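Local structure of phosphonomutase (Burkholderia cenocepacia J2315, 4MG4) at residues I206-M220 against L231-P243. The protein is a phosphonomutase that folds as a TIM barrel of eight parallel strands ringed by helices. Residues are numbered along the deposited sequence; the frame is centred on the assembly and turned at random.
Sequences IRALTAASPLPVNVM and LAEYGVARISHGP
Val219 packs against Val236 and Leu231 in the tight, apolar part of this contact. Its CG2 lies 3.8 Å from Val236 CG1 and also touches the end of Leu231. CG2 gets there by sitting between the backbone N and the carbonyl carbon (chi1 -65°). Ile206 closes the cluster from helix 203-212, with CG2 3.6 Å from Val236 CG2 and CD1 against Leu231. Strands 217-220 and 238-240 run parallel beside this cluster. Val219 N bonds to Arg238 O, and Ser240 N bonds to Val219 O at 3.0 Å. These strands are the last two of the eight-stranded barrel, and helix 228-234 makes the beta-alpha-beta crossover between them. On the other face of the sheet, Asn218 ND2 gives a nearly straight bond, in its amide plane, to Ser240 OG at 2.8 Å. A water bridges Asn218 OD1 and Ser240 OG, and Asn158 also bonds to OD1, so the amide is held at both ends. The extended Arg238 chain runs past this amide, and its NH1 is hydrogen-bonded to His22.

The more solvent-facing side, along the two helices, is held mainly by polar contacts. Thr210 OG1 donates to Tyr234 O at 2.7 Å, where helix 228-234 ends in a Schellman motif at Gly235. A water links Gly235 O to Val217 N. Farther out, exposed Arg207 grips Glu233 end-on in a salt bridge. Arg207 NH2 is 2.8 Å from Glu233 OE1, while NH1 makes the straighter bond to OE2. The guanidinium and carboxylate planes are 53° apart. The Tyr234 ring stands steeply to the guanidinium and sets CD1 over its centre, 3.5 Å above the plane.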
loop_
_atom_site.group_PDB
_atom_site.type_symbol
_atom_site.label_atom_id
_atom_site.label_comp_id
_atom_site.label_asym_id
_atom_site.label_seq_id
_atom_site.Cartn_x
_atom_site.Cartn_y
_atom_site.Cartn_z
ATOM N N ILE A 206 10.123 -32.060 7.329
ATOM C CA ILE A 206 9.901 -30.995 8.333
ATOM C C ILE A 206 10.108 -31.620 9.716
ATOM O O ILE A 206 10.775 -31.029 10.564
ATOM C CB ILE A 206 8.538 -30.329 8.211
ATOM C CG1 ILE A 206 8.426 -29.513 6.925
ATOM C CG2 ILE A 206 8.302 -29.410 9.437
ATOM C CD1 ILE A 206 7.007 -29.176 6.576
ATOM N N ARG A 207 9.585 -32.837 9.945
ATOM C CA ARG A 207 9.769 -33.500 11.234
ATOM C C ARG A 207 11.234 -33.718 11.547
ATOM O O ARG A 207 11.701 -33.512 12.679
ATOM C CB ARG A 207 9.050 -34.846 11.249
ATOM C CG ARG A 207 7.532 -34.745 11.292
ATOM C CD ARG A 207 6.994 -36.171 11.430
ATOM N NE ARG A 207 5.545 -36.235 11.288
ATOM C CZ ARG A 207 4.636 -35.973 12.227
ATOM N NH1 ARG A 207 5.000 -35.480 13.408
ATOM N NH2 ARG A 207 3.364 -36.089 11.937
ATOM N N ALA A 208 11.974 -34.185 10.546
ATOM C CA ALA A 208 13.402 -34.424 10.712
ATOM C C ALA A 208 14.174 -33.160 11.019
ATOM O O ALA A 208 15.081 -33.136 11.863
ATOM C CB ALA A 208 13.991 -35.108 9.482
ATOM N N LEU A 209 13.743 -32.093 10.353
ATOM C CA LEU A 209 14.326 -30.766 10.569
ATOM C C LEU A 209 14.108 -30.247 11.967
ATOM O O LEU A 209 15.036 -29.760 12.584
ATOM C CB LEU A 209 13.731 -29.794 9.547
ATOM C CG LEU A 209 14.268 -28.382 9.612
ATOM C CD1 LEU A 209 15.761 -28.274 9.400
ATOM C CD2 LEU A 209 13.494 -27.514 8.613
ATOM N N THR A 210 12.866 -30.276 12.433
ATOM C CA THR A 210 12.579 -29.757 13.756
ATOM C C THR A 210 13.231 -30.633 14.860
ATOM O O THR A 210 13.634 -30.092 15.890
ATOM C CB THR A 210 11.064 -29.639 14.011
ATOM O OG1 THR A 210 10.465 -30.943 13.999
ATOM C CG2 THR A 210 10.338 -28.714 13.009
ATOM N N ALA A 211 13.360 -31.936 14.618
ATOM C CA ALA A 211 14.052 -32.867 15.566
ATOM C C ALA A 211 15.533 -32.527 15.724
ATOM O O ALA A 211 16.064 -32.589 16.837
ATOM C CB ALA A 211 13.889 -34.303 15.120
ATOM N N ALA A 212 16.193 -32.147 14.624
ATOM C CA ALA A 212 17.637 -31.938 14.585
ATOM C C ALA A 212 18.094 -30.494 14.628
ATOM O O ALA A 212 19.276 -30.249 14.896
ATOM C CB ALA A 212 18.232 -32.619 13.347
ATOM N N SER A 213 17.207 -29.537 14.380
ATOM C CA SER A 213 17.651 -28.138 14.251
ATOM C C SER A 213 18.117 -27.592 15.522
ATOM O O SER A 213 17.442 -27.759 16.582
ATOM C CB SER A 213 16.504 -27.242 13.753
ATOM O OG SER A 213 16.912 -25.897 13.698
ATOM N N PRO A 214 19.247 -26.835 15.483
ATOM C CA PRO A 214 19.705 -26.180 16.669
ATOM C C PRO A 214 18.883 -24.936 17.033
ATOM O O PRO A 214 19.082 -24.379 18.089
ATOM C CB PRO A 214 21.142 -25.759 16.299
ATOM C CG PRO A 214 21.118 -25.616 14.818
ATOM C CD PRO A 214 20.161 -26.651 14.330
ATOM N N LEU A 215 17.954 -24.534 16.155
ATOM C CA LEU A 215 17.214 -23.301 16.321
ATOM C C LEU A 215 15.724 -23.522 16.077
ATOM O O LEU A 215 15.369 -24.386 15.272
ATOM C CB LEU A 215 17.697 -22.309 15.278
ATOM C CG LEU A 215 19.140 -21.861 15.428
ATOM C CD1 LEU A 215 19.494 -21.006 14.232
ATOM C CD2 LEU A 215 19.402 -21.122 16.756
ATOM N N PRO A 216 14.868 -22.668 16.647
ATOM C CA PRO A 216 13.438 -22.721 16.300
ATOM C C PRO A 216 13.184 -22.612 14.820
ATOM O O PRO A 216 13.776 -21.739 14.159
ATOM C CB PRO A 216 12.809 -21.523 16.979
ATOM C CG PRO A 216 13.928 -20.807 17.626
ATOM C CD PRO A 216 15.151 -21.634 17.654
ATOM N N VAL A 217 12.350 -23.499 14.313
ATOM C CA VAL A 217 12.151 -23.605 12.872
ATOM C C VAL A 217 10.947 -22.834 12.386
ATOM O O VAL A 217 9.815 -22.947 12.912
ATOM C CB VAL A 217 12.018 -25.078 12.468
ATOM C CG1 VAL A 217 11.684 -25.282 11.012
ATOM C CG2 VAL A 217 13.316 -25.827 12.772
ATOM N N ASN A 218 11.186 -22.061 11.312
ATOM C CA ASN A 218 10.133 -21.325 10.554
ATOM C C ASN A 218 9.996 -22.008 9.236
ATOM O O ASN A 218 10.973 -22.163 8.488
ATOM C CB ASN A 218 10.658 -19.896 10.437
ATOM C CG ASN A 218 9.814 -18.863 9.670
ATOM O OD1 ASN A 218 10.317 -17.717 9.565
ATOM N ND2 ASN A 218 8.643 -19.165 9.110
ATOM N N VAL A 219 8.740 -22.354 8.900
ATOM C CA VAL A 219 8.417 -22.820 7.552
ATOM C C VAL A 219 7.372 -21.879 6.966
ATOM O O VAL A 219 6.773 -21.061 7.697
ATOM C CB VAL A 219 7.912 -24.272 7.522
ATOM C CG1 VAL A 219 8.999 -25.223 7.957
ATOM C CG2 VAL A 219 6.676 -24.398 8.395
ATOM N N MET A 220 7.188 -21.973 5.638
ATOM C CA MET A 220 6.258 -21.081 4.901
ATOM C C MET A 220 5.043 -21.945 4.620
ATOM O O MET A 220 5.185 -23.119 4.331
ATOM C CB MET A 220 6.915 -20.411 3.606
ATOM C CG MET A 220 6.461 -18.917 3.278
ATOM S SD MET A 220 7.269 -18.306 1.782
ATOM C CE MET A 220 6.171 -18.971 0.555
ATOM N N LEU A 231 1.535 -28.425 10.750
ATOM C CA LEU A 231 2.872 -27.843 11.004
ATOM C C LEU A 231 3.237 -27.743 12.502
ATOM O O LEU A 231 4.363 -28.125 12.938
ATOM C CB LEU A 231 2.966 -26.481 10.319
ATOM C CG LEU A 231 2.929 -26.541 8.809
ATOM C CD1 LEU A 231 2.929 -25.120 8.252
ATOM C CD2 LEU A 231 4.090 -27.344 8.234
ATOM N N ALA A 232 2.298 -27.286 13.327
ATOM C CA ALA A 232 2.482 -27.231 14.762
ATOM C C ALA A 232 2.813 -28.612 15.341
ATOM O O ALA A 232 3.731 -28.774 16.130
ATOM C CB ALA A 232 1.235 -26.682 15.483
ATOM N N GLU A 233 2.052 -29.634 14.929
ATOM C CA GLU A 233 2.304 -30.973 15.363
ATOM C C GLU A 233 3.660 -31.542 14.932
ATOM O O GLU A 233 4.206 -32.367 15.660
ATOM C CB GLU A 233 1.111 -31.911 14.962
ATOM C CG GLU A 233 1.181 -33.312 15.566
ATOM C CD GLU A 233 1.929 -34.376 14.762
ATOM O OE1 GLU A 233 1.821 -34.415 13.515
ATOM O OE2 GLU A 233 2.659 -35.130 15.359
ATOM N N TYR A 234 4.235 -31.064 13.813
ATOM C CA TYR A 234 5.566 -31.448 13.389
ATOM C C TYR A 234 6.645 -30.806 14.233
ATOM O O TYR A 234 7.796 -31.191 14.106
ATOM C CB TYR A 234 5.858 -31.062 11.911
ATOM C CG TYR A 234 4.882 -31.561 10.869
ATOM C CD1 TYR A 234 4.071 -32.686 11.098
ATOM C CD2 TYR A 234 4.710 -30.868 9.683
ATOM C CE1 TYR A 234 3.144 -33.096 10.137
ATOM C CE2 TYR A 234 3.795 -31.276 8.722
ATOM C CZ TYR A 234 3.019 -32.387 8.958
ATOM O OH TYR A 234 2.086 -32.753 7.965
ATOM N N GLY A 235 6.293 -29.815 15.028
ATOM C CA GLY A 235 7.247 -29.151 15.944
ATOM C C GLY A 235 7.769 -27.797 15.460
ATOM O O GLY A 235 8.723 -27.269 16.008
ATOM N N VAL A 236 7.116 -27.221 14.449
ATOM C CA VAL A 236 7.508 -25.903 13.920
ATOM C C VAL A 236 7.222 -24.826 14.967
ATOM O O VAL A 236 6.282 -24.975 15.731
ATOM C CB VAL A 236 6.727 -25.679 12.633
ATOM C CG1 VAL A 236 6.681 -24.299 12.146
ATOM C CG2 VAL A 236 7.236 -26.661 11.562
ATOM N N ALA A 237 8.090 -23.816 15.022
ATOM C CA ALA A 237 7.981 -22.712 15.938
ATOM C C ALA A 237 7.435 -21.398 15.355
ATOM O O ALA A 237 7.039 -20.487 16.089
ATOM C CB ALA A 237 9.355 -22.473 16.567
ATOM N N ARG A 238 7.453 -21.290 14.035
ATOM C CA ARG A 238 7.092 -20.050 13.381
ATOM C C ARG A 238 6.569 -20.361 11.967
ATOM O O ARG A 238 7.161 -21.196 11.244
ATOM C CB ARG A 238 8.305 -19.147 13.335
ATOM C CG ARG A 238 8.131 -17.820 12.577
ATOM C CD ARG A 238 9.345 -16.928 12.877
ATOM N NE ARG A 238 9.446 -15.768 12.011
ATOM C CZ ARG A 238 10.342 -14.785 12.190
ATOM N NH1 ARG A 238 11.163 -14.786 13.230
ATOM N NH2 ARG A 238 10.433 -13.826 11.257
ATOM N N ILE A 239 5.495 -19.685 11.556
ATOM C CA ILE A 239 4.867 -19.915 10.272
ATOM C C ILE A 239 4.738 -18.571 9.512
ATOM O O ILE A 239 4.222 -17.602 10.073
ATOM C CB ILE A 239 3.483 -20.571 10.428
ATOM C CG1 ILE A 239 3.676 -21.985 10.983
ATOM C CG2 ILE A 239 2.763 -20.583 9.096
ATOM C CD1 ILE A 239 2.418 -22.660 11.417
ATOM N N SER A 240 5.228 -18.560 8.283
ATOM C CA SER A 240 5.237 -17.455 7.337
ATOM C C SER A 240 4.333 -17.731 6.180
ATOM O O SER A 240 4.018 -18.896 5.882
ATOM C CB SER A 240 6.718 -17.340 6.722
ATOM O OG SER A 240 7.496 -16.991 7.700
ATOM N N HIS A 241 3.881 -16.639 5.548
ATOM C CA HIS A 241 2.981 -16.756 4.382
ATOM C C HIS A 241 3.470 -16.005 3.133
ATOM O O HIS A 241 2.745 -15.933 2.090
ATOM C CB HIS A 241 1.559 -16.276 4.798
ATOM C CG HIS A 241 0.954 -17.060 5.920
ATOM N ND1 HIS A 241 1.087 -16.700 7.248
ATOM C CD2 HIS A 241 0.249 -18.220 5.920
ATOM C CE1 HIS A 241 0.474 -17.593 8.014
ATOM N NE2 HIS A 241 -0.061 -18.512 7.227
ATOM N N GLY A 242 4.685 -15.456 3.180
ATOM C CA GLY A 242 5.199 -14.673 2.051
ATOM C C GLY A 242 4.230 -13.597 1.630
ATOM O O GLY A 242 3.598 -12.956 2.459
ATOM N N PRO A 243 4.134 -13.370 0.307
ATOM C CA PRO A 243 3.287 -12.226 -0.121
ATOM C C PRO A 243 1.811 -12.557 -0.245
ATOM O O PRO A 243 1.046 -11.752 -0.797
ATOM C CB PRO A 243 3.852 -11.889 -1.491
ATOM C CG PRO A 243 4.330 -13.172 -2.011
ATOM C CD PRO A 243 4.858 -13.974 -0.816
HETATM O O HOH W 1 11.058 -25.683 15.830
HETATM O O HOH W 2 9.935 -15.562 7.949
#